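Local coordinates for 6-phosphogluconate dehydratase (Shewanella oneidensis, PDB 2GP4), which catalyses the dehydration of 6-phosphogluconate to 2-keto-3-deoxy-6-phosphogluconate, a step of the Entner-Doudoroff pathway, and is captured here without its iron-sulfur cluster, at residues H190-F195 with R287-G292; G180-A185 with S296-V301; H508-L513 with G530-A535. All coordinates share one frame; numbering follows the deposited sequence.

Contact 1 of 3, residues H190-F195 with R287-G292; sequences HLPMLF and RLTELG
P192 and L288 face one another with their CB atoms directed at each other's segment; P192 CA and L288 CA, the nearest pair of CA atoms, are 5.9 Å apart. The apolar evidence has two parts. P192 CB lies 3.7 Å from L288 CB, so the two side chains meet at their roots. Further along, the branches take over: L194 CD1 reaches L288 CD2 at 3.8 Å, and the two leucine side chains run across each other at about a right angle. L194 CB is not aimed at the loop; with chi1 at -86° its CG stands beside the backbone N, anti to the carbonyl carbon, and the branch ending in CD1 closes the distance.

A second kind of contact sets the proline ring against backbone. P192 CG is 3.4 Å from L288 O, and P192 CB is equally near that oxygen, which is therefore lined by ring carbons here. Van der Waals packing continues one residue on, where P192 CG meets T289 CA at 3.8 Å. In all, 167 Å² is buried between 190-195 and 287-292.

The contact joins the residue just before strand 193-195, and L194 within that strand, to the loop leaving helix 272-287. The strand is an outermost one of a three-stranded mixed sheet. Backbone bonds from P192 to A168 and from L194 to L170 tie this edge to strand 167-171; M193, whose CB points away from the loop, packs on A185 of helix 179-186.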
ATOM      1  N   HIS A 190      13.830  18.518  -0.398  1.00 21.52           N
ATOM      2  CA  HIS A 190      15.115  19.053   0.094  1.00 22.37           C
ATOM      3  C   HIS A 190      15.148  19.190   1.622  1.00 22.96           C
ATOM      4  O   HIS A 190      16.215  19.277   2.224  1.00 23.31           O
ATOM      5  CB  HIS A 190      15.426  20.400  -0.575  1.00 22.02           C
ATOM      6  CG  HIS A 190      14.375  21.443  -0.347  1.00 22.66           C
ATOM      7  ND1 HIS A 190      14.642  22.646   0.273  1.00 22.60           N
ATOM      8  CD2 HIS A 190      13.051  21.452  -0.632  1.00 22.05           C
ATOM      9  CE1 HIS A 190      13.530  23.354   0.352  1.00 22.51           C
ATOM     10  NE2 HIS A 190      12.549  22.651  -0.186  1.00 22.75           N
ATOM     11  N   LEU A 191      13.974  19.204   2.243  1.00 23.79           N
ATOM     12  CA  LEU A 191      13.879  19.284   3.697  1.00 24.49           C
ATOM     13  C   LEU A 191      13.989  17.892   4.322  1.00 25.26           C
ATOM     14  O   LEU A 191      13.487  16.922   3.755  1.00 25.12           O
ATOM     15  CB  LEU A 191      12.555  19.937   4.120  1.00 24.20           C
ATOM     16  CG  LEU A 191      12.136  21.305   3.563  1.00 23.94           C
ATOM     17  CD1 LEU A 191      10.805  21.725   4.168  1.00 23.12           C
ATOM     18  CD2 LEU A 191      13.197  22.386   3.801  1.00 23.13           C
ATOM     19  N   PRO A 192      14.671  17.785   5.481  1.00 26.06           N
ATOM     20  CA  PRO A 192      14.581  16.563   6.274  1.00 26.77           C
ATOM     21  C   PRO A 192      13.231  16.498   6.974  1.00 27.70           C
ATOM     22  O   PRO A 192      12.704  17.533   7.408  1.00 27.62           O
ATOM     23  CB  PRO A 192      15.691  16.733   7.313  1.00 26.77           C
ATOM     24  CG  PRO A 192      15.857  18.206   7.449  1.00 26.15           C
ATOM     25  CD  PRO A 192      15.576  18.777   6.093  1.00 25.98           C
HETATM   26  N   MSE A 193      12.671  15.294   7.066  1.00 28.58           N
HETATM   27  CA  MSE A 193      11.384  15.100   7.716  1.00 29.82           C
HETATM   28  C   MSE A 193      11.298  13.739   8.374  1.00 29.63           C
HETATM   29  O   MSE A 193      11.962  12.790   7.955  1.00 29.52           O
HETATM   30  CB  MSE A 193      10.236  15.261   6.718  1.00 29.81           C
HETATM   31  CG  MSE A 193      10.072  16.668   6.168  1.00 30.61           C
HETATM   32 SE   MSE A 193       8.655  16.708   4.864  1.00 32.50          SE
HETATM   33  CE  MSE A 193       9.028  18.403   4.000  1.00 30.82           C
ATOM     34  N   LEU A 194      10.478  13.663   9.418  1.00 29.78           N
ATOM     35  CA  LEU A 194      10.164  12.408  10.079  1.00 29.99           C
ATOM     36  C   LEU A 194       8.665  12.282  10.244  1.00 30.16           C
ATOM     37  O   LEU A 194       7.986  13.263  10.566  1.00 30.06           O
ATOM     38  CB  LEU A 194      10.818  12.338  11.462  1.00 29.94           C
ATOM     39  CG  LEU A 194      12.253  11.830  11.582  1.00 30.08           C
ATOM     40  CD1 LEU A 194      13.273  12.870  11.129  1.00 29.67           C
ATOM     41  CD2 LEU A 194      12.516  11.423  13.018  1.00 30.67           C
ATOM     42  N   PHE A 195       8.157  11.073  10.015  1.00 30.33           N
ATOM     43  CA  PHE A 195       6.789  10.737  10.372  1.00 30.84           C
ATOM     44  C   PHE A 195       6.726  10.418  11.868  1.00 31.35           C
ATOM     45  O   PHE A 195       7.603   9.733  12.403  1.00 31.31           O
ATOM     46  CB  PHE A 195       6.286   9.556   9.542  1.00 30.75           C
ATOM     47  CG  PHE A 195       5.834   9.932   8.152  1.00 30.63           C
ATOM     48  CD1 PHE A 195       6.755  10.083   7.119  1.00 30.00           C
ATOM     49  CD2 PHE A 195       4.479  10.127   7.875  1.00 29.97           C
ATOM     50  CE1 PHE A 195       6.338  10.424   5.834  1.00 30.10           C
ATOM     51  CE2 PHE A 195       4.054  10.467   6.590  1.00 29.66           C
ATOM     52  CZ  PHE A 195       4.984  10.616   5.570  1.00 29.90           C
ATOM     53  N   ARG A 287      18.785  17.530  13.900  1.00 45.42           N
ATOM     54  CA  ARG A 287      20.083  16.927  13.590  1.00 45.67           C
ATOM     55  C   ARG A 287      20.239  16.573  12.113  1.00 45.44           C
ATOM     56  O   ARG A 287      21.349  16.337  11.642  1.00 45.31           O
ATOM     57  CB  ARG A 287      20.285  15.656  14.419  1.00 45.70           C
ATOM     58  CG  ARG A 287      20.925  15.860  15.776  1.00 46.07           C
ATOM     59  CD  ARG A 287      21.111  14.519  16.482  1.00 46.50           C
ATOM     60  NE  ARG A 287      21.868  13.560  15.672  1.00 48.26           N
ATOM     61  CZ  ARG A 287      21.940  12.251  15.915  1.00 48.92           C
ATOM     62  NH1 ARG A 287      21.299  11.720  16.952  1.00 49.35           N
ATOM     63  NH2 ARG A 287      22.656  11.469  15.117  1.00 48.92           N
ATOM     64  N   LEU A 288      19.122  16.524  11.391  1.00 45.47           N
ATOM     65  CA  LEU A 288      19.110  16.095   9.993  1.00 45.42           C
ATOM     66  C   LEU A 288      19.055  17.271   9.020  1.00 45.56           C
ATOM     67  O   LEU A 288      19.006  17.085   7.799  1.00 45.64           O
ATOM     68  CB  LEU A 288      17.947  15.129   9.753  1.00 45.36           C
ATOM     69  CG  LEU A 288      18.209  13.618   9.830  1.00 45.34           C
ATOM     70  CD1 LEU A 288      19.094  13.199  11.006  1.00 44.94           C
ATOM     71  CD2 LEU A 288      16.885  12.870   9.845  1.00 45.30           C
ATOM     72  N   THR A 289      19.085  18.474   9.585  1.00 45.69           N
ATOM     73  CA  THR A 289      19.065  19.739   8.854  1.00 45.98           C
ATOM     74  C   THR A 289      20.262  19.894   7.901  1.00 46.02           C
ATOM     75  O   THR A 289      21.283  19.227   8.065  1.00 46.04           O
ATOM     76  CB  THR A 289      18.976  20.912   9.873  1.00 46.02           C
ATOM     77  OG1 THR A 289      17.648  20.964  10.408  1.00 46.12           O
ATOM     78  CG2 THR A 289      19.313  22.262   9.248  1.00 46.54           C
ATOM     79  N   GLU A 290      20.119  20.771   6.907  1.00 46.24           N
ATOM     80  CA  GLU A 290      21.178  21.044   5.925  1.00 46.40           C
ATOM     81  C   GLU A 290      22.448  21.656   6.538  1.00 46.29           C
ATOM     82  O   GLU A 290      23.497  21.690   5.888  1.00 46.26           O
ATOM     83  CB  GLU A 290      20.645  21.935   4.793  1.00 46.45           C
ATOM     84  CG  GLU A 290      21.429  21.820   3.482  1.00 46.97           C
ATOM     85  CD  GLU A 290      21.267  23.028   2.567  1.00 47.85           C
ATOM     86  OE1 GLU A 290      20.158  23.607   2.512  1.00 48.61           O
ATOM     87  OE2 GLU A 290      22.253  23.392   1.891  1.00 47.80           O
ATOM     88  N   LEU A 291      22.346  22.110   7.789  1.00 46.20           N
ATOM     89  CA  LEU A 291      23.452  22.740   8.522  1.00 46.01           C
ATOM     90  C   LEU A 291      24.745  21.921   8.475  1.00 45.72           C
ATOM     91  O   LEU A 291      25.847  22.482   8.500  1.00 45.91           O
ATOM     92  CB  LEU A 291      23.044  23.034   9.981  1.00 46.25           C
ATOM     93  CG  LEU A 291      23.469  22.139  11.166  1.00 46.63           C
ATOM     94  CD1 LEU A 291      23.350  22.891  12.491  1.00 46.85           C
ATOM     95  CD2 LEU A 291      22.702  20.818  11.224  1.00 47.12           C
ATOM     96  N   GLY A 292      24.604  20.598   8.413  1.00 45.18           N
ATOM     97  CA  GLY A 292      25.745  19.698   8.305  1.00 44.44           C
ATOM     98  C   GLY A 292      25.727  18.564   9.309  1.00 43.94           C
ATOM     99  O   GLY A 292      24.840  18.487  10.160  1.00 44.04           O
TER

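Contact 2 of 3, residues G180-A185 with S296-V301; sequences GLLIGA and SPIGEV
I298 meets L182 and A185 of helix 179-186 with both of its branches, and its contacts with that helix lie on one short patch. I298 CD1 stands 4.4 Å from L182 CD2 and 4.4 Å from A185 CB, so a single methyl sits against side chains three residues apart on the helix. Chi1 of -167° places CG1 anti to the backbone N and carries CD1 outward to meet them. The shorter branch meets backbone instead: I298 CG2 is 4.1 Å from A185 O. These are loose van der Waals distances, and the buried area is a modest 108 Å².

Helix 179-186 is the connection of a beta-alpha-beta crossover, joining strand 167-171 to the adjacent parallel strand 193-195. M193 of that second strand touches both A185 and I298.

Backbone hydrogen bonds shape the other partner. P297 occupies the N-cap position of helix 298-301, and its O accepts from E300 N at 2.9 Å and from V301 N at 3.0 Å. I298 is thus the first residue of this short helix. Next to it, G299 O accepts a hydrogen bond from NH1 of R40, which belongs to the long helix 23-51.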
ATOM      1  N   GLY A 180      -0.622  10.288   1.015  1.00 23.03           N
ATOM      2  CA  GLY A 180      -0.921  11.672   0.671  1.00 22.13           C
ATOM      3  C   GLY A 180       0.090  12.640   1.248  1.00 21.55           C
ATOM      4  O   GLY A 180       0.588  13.519   0.545  1.00 21.63           O
ATOM      5  N   LEU A 181       0.400  12.475   2.530  1.00 21.28           N
ATOM      6  CA  LEU A 181       1.427  13.284   3.190  1.00 20.59           C
ATOM      7  C   LEU A 181       2.774  13.080   2.510  1.00 20.06           C
ATOM      8  O   LEU A 181       3.463  14.052   2.199  1.00 19.60           O
ATOM      9  CB  LEU A 181       1.529  12.935   4.673  1.00 20.62           C
ATOM     10  CG  LEU A 181       0.357  13.315   5.577  1.00 21.14           C
ATOM     11  CD1 LEU A 181       0.318  12.399   6.802  1.00 21.23           C
ATOM     12  CD2 LEU A 181       0.426  14.790   5.992  1.00 21.26           C
ATOM     13  N   LEU A 182       3.121  11.816   2.254  1.00 19.58           N
ATOM     14  CA  LEU A 182       4.388  11.463   1.617  1.00 19.36           C
ATOM     15  C   LEU A 182       4.529  12.151   0.264  1.00 19.03           C
ATOM     16  O   LEU A 182       5.533  12.809   0.013  1.00 19.17           O
ATOM     17  CB  LEU A 182       4.526   9.943   1.445  1.00 19.31           C
ATOM     18  CG  LEU A 182       5.882   9.274   1.752  1.00 19.68           C
ATOM     19  CD1 LEU A 182       5.960   7.869   1.161  1.00 19.06           C
ATOM     20  CD2 LEU A 182       7.088  10.094   1.316  1.00 18.77           C
ATOM     21  N   ILE A 183       3.521  11.994  -0.594  1.00 18.84           N
ATOM     22  CA  ILE A 183       3.497  12.630  -1.913  1.00 18.54           C
ATOM     23  C   ILE A 183       3.727  14.137  -1.795  1.00 18.37           C
ATOM     24  O   ILE A 183       4.602  14.687  -2.469  1.00 18.16           O
ATOM     25  CB  ILE A 183       2.168  12.356  -2.667  1.00 18.49           C
ATOM     26  CG1 ILE A 183       2.050  10.869  -3.014  1.00 19.08           C
ATOM     27  CG2 ILE A 183       2.086  13.198  -3.943  1.00 18.35           C
ATOM     28  CD1 ILE A 183       0.650  10.412  -3.391  1.00 17.89           C
ATOM     29  N   GLY A 184       2.947  14.792  -0.931  1.00 18.00           N
ATOM     30  CA  GLY A 184       3.070  16.231  -0.712  1.00 17.57           C
ATOM     31  C   GLY A 184       4.440  16.609  -0.188  1.00 17.51           C
ATOM     32  O   GLY A 184       5.021  17.607  -0.614  1.00 17.67           O
ATOM     33  N   ALA A 185       4.957  15.803   0.737  1.00 17.25           N
ATOM     34  CA  ALA A 185       6.269  16.033   1.331  1.00 17.03           C
ATOM     35  C   ALA A 185       7.385  15.990   0.285  1.00 17.16           C
ATOM     36  O   ALA A 185       8.305  16.807   0.328  1.00 17.16           O
ATOM     37  CB  ALA A 185       6.537  15.027   2.424  1.00 16.74           C
ATOM     38  N   SER A 296      19.906  14.763   5.796  1.00 32.77           N
ATOM     39  CA  SER A 296      19.111  13.658   5.270  1.00 31.39           C
ATOM     40  C   SER A 296      17.755  14.138   4.734  1.00 30.11           C
ATOM     41  O   SER A 296      16.729  13.976   5.401  1.00 29.75           O
ATOM     42  CB  SER A 296      18.914  12.589   6.350  1.00 31.54           C
ATOM     43  OG  SER A 296      20.160  12.096   6.820  1.00 31.74           O
ATOM     44  N   PRO A 297      17.747  14.723   3.520  1.00 28.86           N
ATOM     45  CA  PRO A 297      16.500  15.206   2.928  1.00 28.14           C
ATOM     46  C   PRO A 297      15.562  14.052   2.551  1.00 27.23           C
ATOM     47  O   PRO A 297      16.020  13.013   2.073  1.00 27.05           O
ATOM     48  CB  PRO A 297      16.975  15.968   1.683  1.00 28.03           C
ATOM     49  CG  PRO A 297      18.280  15.384   1.348  1.00 28.38           C
ATOM     50  CD  PRO A 297      18.903  14.953   2.637  1.00 28.74           C
ATOM     51  N   ILE A 298      14.265  14.236   2.781  1.00 26.40           N
ATOM     52  CA  ILE A 298      13.281  13.171   2.527  1.00 25.67           C
ATOM     53  C   ILE A 298      13.301  12.650   1.083  1.00 25.13           C
ATOM     54  O   ILE A 298      13.098  11.456   0.855  1.00 25.07           O
ATOM     55  CB  ILE A 298      11.836  13.565   2.964  1.00 25.42           C
ATOM     56  CG1 ILE A 298      10.926  12.325   2.974  1.00 25.23           C
ATOM     57  CG2 ILE A 298      11.279  14.675   2.082  1.00 25.14           C
ATOM     58  CD1 ILE A 298       9.757  12.401   3.938  1.00 25.03           C
ATOM     59  N   GLY A 299      13.568  13.541   0.130  1.00 24.39           N
ATOM     60  CA  GLY A 299      13.643  13.177  -1.282  1.00 23.98           C
ATOM     61  C   GLY A 299      14.834  12.301  -1.627  1.00 23.74           C
ATOM     62  O   GLY A 299      14.913  11.764  -2.735  1.00 23.50           O
ATOM     63  N   GLU A 300      15.765  12.175  -0.680  1.00 23.55           N
ATOM     64  CA  GLU A 300      16.912  11.280  -0.811  1.00 23.53           C
ATOM     65  C   GLU A 300      16.710   9.996  -0.016  1.00 23.14           C
ATOM     66  O   GLU A 300      17.129   8.922  -0.452  1.00 23.00           O
ATOM     67  CB  GLU A 300      18.198  11.965  -0.359  1.00 23.60           C
ATOM     68  CG  GLU A 300      18.822  12.873  -1.398  1.00 25.12           C
ATOM     69  CD  GLU A 300      20.190  13.376  -0.979  1.00 28.29           C
ATOM     70  OE1 GLU A 300      20.702  12.920   0.074  1.00 29.03           O
ATOM     71  OE2 GLU A 300      20.756  14.230  -1.704  1.00 29.31           O
ATOM     72  N   VAL A 301      16.076  10.113   1.152  1.00 22.58           N
ATOM     73  CA  VAL A 301      15.752   8.948   1.973  1.00 22.04           C
ATOM     74  C   VAL A 301      14.800   8.038   1.192  1.00 21.77           C
ATOM     75  O   VAL A 301      14.966   6.817   1.172  1.00 21.50           O
ATOM     76  CB  VAL A 301      15.159   9.349   3.340  1.00 21.98           C
ATOM     77  CG1 VAL A 301      14.749   8.112   4.140  1.00 21.66           C
ATOM     78  CG2 VAL A 301      16.166  10.173   4.128  1.00 21.75           C
TER

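Contact 3 of 3, residues H508-L513 with G530-A535; sequences HKLTPL and GRMSGA
This is a partly buried, mainly apolar contact between the entry to helix 511-519 and the loop after strand 524-528, at the sheet end where that strand runs out. The nearest CA atoms are those of H508 and M532, with H508 CA 5.8 Å from M532 CA, and 234 Å² is buried between the segments.

M532, a selenomethionine, supplies the largest share. Its chain bends at both chi2 (76°) and chi3 (112°), which turns the selenium toward L510 and the terminal methyl toward T511. M532 SE lies 4.1 Å from L510 CD2, the two side chains crossing at about a right angle. T511 uses its methyl: T511 CG2 is 3.9 Å from M532 CG and 4.0 Å from M532 CE, and the two side chains run alongside each other, pointing opposite ways. L510 and M532 both also rest on L526 of strand 524-528.

The fold explains the meeting. Strands 490-494 and 524-528 are parallel neighbours in the large mixed sheet, and helix 511-519 lies on the beta-alpha-beta crossover between them, its N-terminal end brought beside the loop after the second strand.

Toward the more exposed side, the H508 imidazole presents its edge to S533. S533 CB lies near the ring plane, 3.5 Å from H508 CE1. S533 OG takes a different course, accepting a weak hydrogen bond of 3.4 Å from A535 N, nearly straight at 161°, within its own loop. Beside M532, R531 ties the loop to the chain just before H508, through a backbone bond with L507 and from its NE to M504 O.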
ATOM      1  N   HIS A 508     -17.097  -4.097  -1.530  1.00 27.75           N
ATOM      2  CA  HIS A 508     -17.164  -5.095  -0.465  1.00 28.62           C
ATOM      3  C   HIS A 508     -18.255  -6.141  -0.673  1.00 28.83           C
ATOM      4  O   HIS A 508     -18.277  -7.148   0.024  1.00 28.96           O
ATOM      5  CB  HIS A 508     -17.334  -4.415   0.899  1.00 28.70           C
ATOM      6  CG  HIS A 508     -16.215  -3.486   1.250  1.00 30.34           C
ATOM      7  ND1 HIS A 508     -14.961  -3.933   1.609  1.00 31.47           N
ATOM      8  CD2 HIS A 508     -16.157  -2.132   1.287  1.00 31.58           C
ATOM      9  CE1 HIS A 508     -14.182  -2.895   1.858  1.00 32.16           C
ATOM     10  NE2 HIS A 508     -14.882  -1.791   1.670  1.00 32.14           N
ATOM     11  N   LYS A 509     -19.144  -5.906  -1.634  1.00 29.23           N
ATOM     12  CA  LYS A 509     -20.304  -6.779  -1.845  1.00 29.84           C
ATOM     13  C   LYS A 509     -20.070  -7.920  -2.845  1.00 29.67           C
ATOM     14  O   LYS A 509     -20.997  -8.666  -3.165  1.00 29.66           O
ATOM     15  CB  LYS A 509     -21.520  -5.943  -2.269  1.00 29.79           C
ATOM     16  CG  LYS A 509     -22.090  -5.069  -1.151  1.00 30.60           C
ATOM     17  CD  LYS A 509     -23.068  -4.022  -1.674  1.00 30.69           C
ATOM     18  CE  LYS A 509     -24.454  -4.598  -1.891  1.00 32.62           C
ATOM     19  NZ  LYS A 509     -25.472  -3.509  -1.990  1.00 33.40           N
ATOM     20  N   LEU A 510     -18.831  -8.062  -3.315  1.00 29.74           N
ATOM     21  CA  LEU A 510     -18.505  -8.988  -4.406  1.00 29.67           C
ATOM     22  C   LEU A 510     -18.022 -10.363  -3.954  1.00 29.65           C
ATOM     23  O   LEU A 510     -18.557 -11.391  -4.388  1.00 29.41           O
ATOM     24  CB  LEU A 510     -17.471  -8.353  -5.343  1.00 29.63           C
ATOM     25  CG  LEU A 510     -17.935  -7.716  -6.657  1.00 29.75           C
ATOM     26  CD1 LEU A 510     -19.374  -7.212  -6.608  1.00 29.79           C
ATOM     27  CD2 LEU A 510     -16.981  -6.603  -7.090  1.00 29.43           C
ATOM     28  N   THR A 511     -17.014 -10.369  -3.084  1.00 29.72           N
ATOM     29  CA  THR A 511     -16.339 -11.602  -2.651  1.00 30.03           C
ATOM     30  C   THR A 511     -17.207 -12.638  -1.905  1.00 30.14           C
ATOM     31  O   THR A 511     -17.025 -13.840  -2.121  1.00 30.43           O
ATOM     32  CB  THR A 511     -15.053 -11.304  -1.833  1.00 30.04           C
ATOM     33  OG1 THR A 511     -15.389 -10.531  -0.676  1.00 30.50           O
ATOM     34  CG2 THR A 511     -14.033 -10.537  -2.678  1.00 29.41           C
ATOM     35  N   PRO A 512     -18.130 -12.192  -1.019  1.00 30.06           N
ATOM     36  CA  PRO A 512     -18.890 -13.170  -0.230  1.00 29.99           C
ATOM     37  C   PRO A 512     -19.757 -14.115  -1.067  1.00 29.90           C
ATOM     38  O   PRO A 512     -19.727 -15.327  -0.849  1.00 29.87           O
ATOM     39  CB  PRO A 512     -19.784 -12.295   0.667  1.00 29.91           C
ATOM     40  CG  PRO A 512     -19.135 -10.947   0.672  1.00 30.28           C
ATOM     41  CD  PRO A 512     -18.516 -10.807  -0.679  1.00 30.24           C
ATOM     42  N   LEU A 513     -20.520 -13.564  -2.007  1.00 29.76           N
ATOM     43  CA  LEU A 513     -21.425 -14.367  -2.830  1.00 29.63           C
ATOM     44  C   LEU A 513     -20.659 -15.292  -3.774  1.00 29.59           C
ATOM     45  O   LEU A 513     -20.992 -16.475  -3.904  1.00 29.48           O
ATOM     46  CB  LEU A 513     -22.405 -13.477  -3.611  1.00 29.70           C
ATOM     47  CG  LEU A 513     -23.310 -12.492  -2.842  1.00 29.89           C
ATOM     48  CD1 LEU A 513     -24.397 -11.934  -3.761  1.00 29.04           C
ATOM     49  CD2 LEU A 513     -23.934 -13.110  -1.591  1.00 29.59           C
ATOM     50  N   GLY A 530     -11.994  -1.922 -11.094  1.00 24.50           N
ATOM     51  CA  GLY A 530     -11.889  -1.392  -9.748  1.00 25.09           C
ATOM     52  C   GLY A 530     -11.117  -2.301  -8.810  1.00 25.69           C
ATOM     53  O   GLY A 530     -10.159  -2.957  -9.215  1.00 25.65           O
ATOM     54  N   ARG A 531     -11.558  -2.340  -7.557  1.00 26.52           N
ATOM     55  CA  ARG A 531     -10.854  -3.022  -6.479  1.00 27.40           C
ATOM     56  C   ARG A 531     -11.847  -3.478  -5.415  1.00 28.43           C
ATOM     57  O   ARG A 531     -12.970  -2.983  -5.361  1.00 28.53           O
ATOM     58  CB  ARG A 531      -9.821  -2.075  -5.850  1.00 27.33           C
ATOM     59  CG  ARG A 531     -10.414  -0.765  -5.314  1.00 26.96           C
ATOM     60  CD  ARG A 531      -9.420   0.021  -4.495  1.00 27.02           C
ATOM     61  NE  ARG A 531      -9.969   1.303  -4.043  1.00 27.20           N
ATOM     62  CZ  ARG A 531      -9.376   2.120  -3.168  1.00 26.98           C
ATOM     63  NH1 ARG A 531      -8.200   1.803  -2.637  1.00 26.79           N
ATOM     64  NH2 ARG A 531      -9.958   3.263  -2.824  1.00 26.22           N
HETATM   65  N   MSE A 532     -11.431  -4.416  -4.573  1.00 29.96           N
HETATM   66  CA  MSE A 532     -12.218  -4.807  -3.406  1.00 31.74           C
HETATM   67  C   MSE A 532     -11.629  -4.167  -2.149  1.00 31.75           C
HETATM   68  O   MSE A 532     -10.959  -3.138  -2.232  1.00 32.02           O
HETATM   69  CB  MSE A 532     -12.272  -6.329  -3.276  1.00 33.11           C
HETATM   70  CG  MSE A 532     -13.403  -6.963  -4.049  1.00 36.05           C
HETATM   71 SE   MSE A 532     -13.047  -7.039  -5.956  1.00 48.14          SE
HETATM   72  CE  MSE A 532     -12.871  -8.975  -6.119  1.00 40.29           C
ATOM     73  N   SER A 533     -11.877  -4.778  -0.993  1.00 32.04           N
ATOM     74  CA  SER A 533     -11.315  -4.327   0.289  1.00 32.18           C
ATOM     75  C   SER A 533      -9.788  -4.171   0.293  1.00 32.26           C
ATOM     76  O   SER A 533      -9.229  -3.509   1.170  1.00 32.64           O
ATOM     77  CB  SER A 533     -11.717  -5.299   1.400  1.00 32.04           C
ATOM     78  OG  SER A 533     -11.294  -6.620   1.099  1.00 32.37           O
ATOM     79  N   GLY A 534      -9.118  -4.786  -0.677  1.00 32.07           N
ATOM     80  CA  GLY A 534      -7.658  -4.834  -0.685  1.00 31.98           C
ATOM     81  C   GLY A 534      -7.093  -6.113  -0.086  1.00 31.77           C
ATOM     82  O   GLY A 534      -5.892  -6.378  -0.197  1.00 31.83           O
ATOM     83  N   ALA A 535      -7.963  -6.905   0.542  1.00 31.35           N
ATOM     84  CA  ALA A 535      -7.580  -8.174   1.159  1.00 31.27           C
ATOM     85  C   ALA A 535      -7.486  -9.312   0.125  1.00 31.06           C
ATOM     86  O   ALA A 535      -7.794  -9.113  -1.055  1.00 31.31           O
ATOM     87  CB  ALA A 535      -8.571  -8.537   2.278  1.00 31.13           C
TER

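Contacts 1 and 2 form one continuous region of the largely helical N-terminal part, their centres 11 Å apart. Contact 1 is nested in the loop closed by contact 2, and helix 179-186 runs on to strand 193-195. Two probable hydrogen bonds connect their segments: L191 O to I298 N at 3.0 Å ties 296-301 to the crossover, and L288 O to S296 N at 3.2 Å closes the loop between them. Contact 3 follows later in the chain, at the end of strand 524-528 of the C-terminal part's large mixed sheet, 41 Å from contact 1 and 32 Å from contact 2 between centres. Both parts involve a beta-alpha-beta crossover, packed on by 287-301 in the first and by the loop after its own second strand in the other.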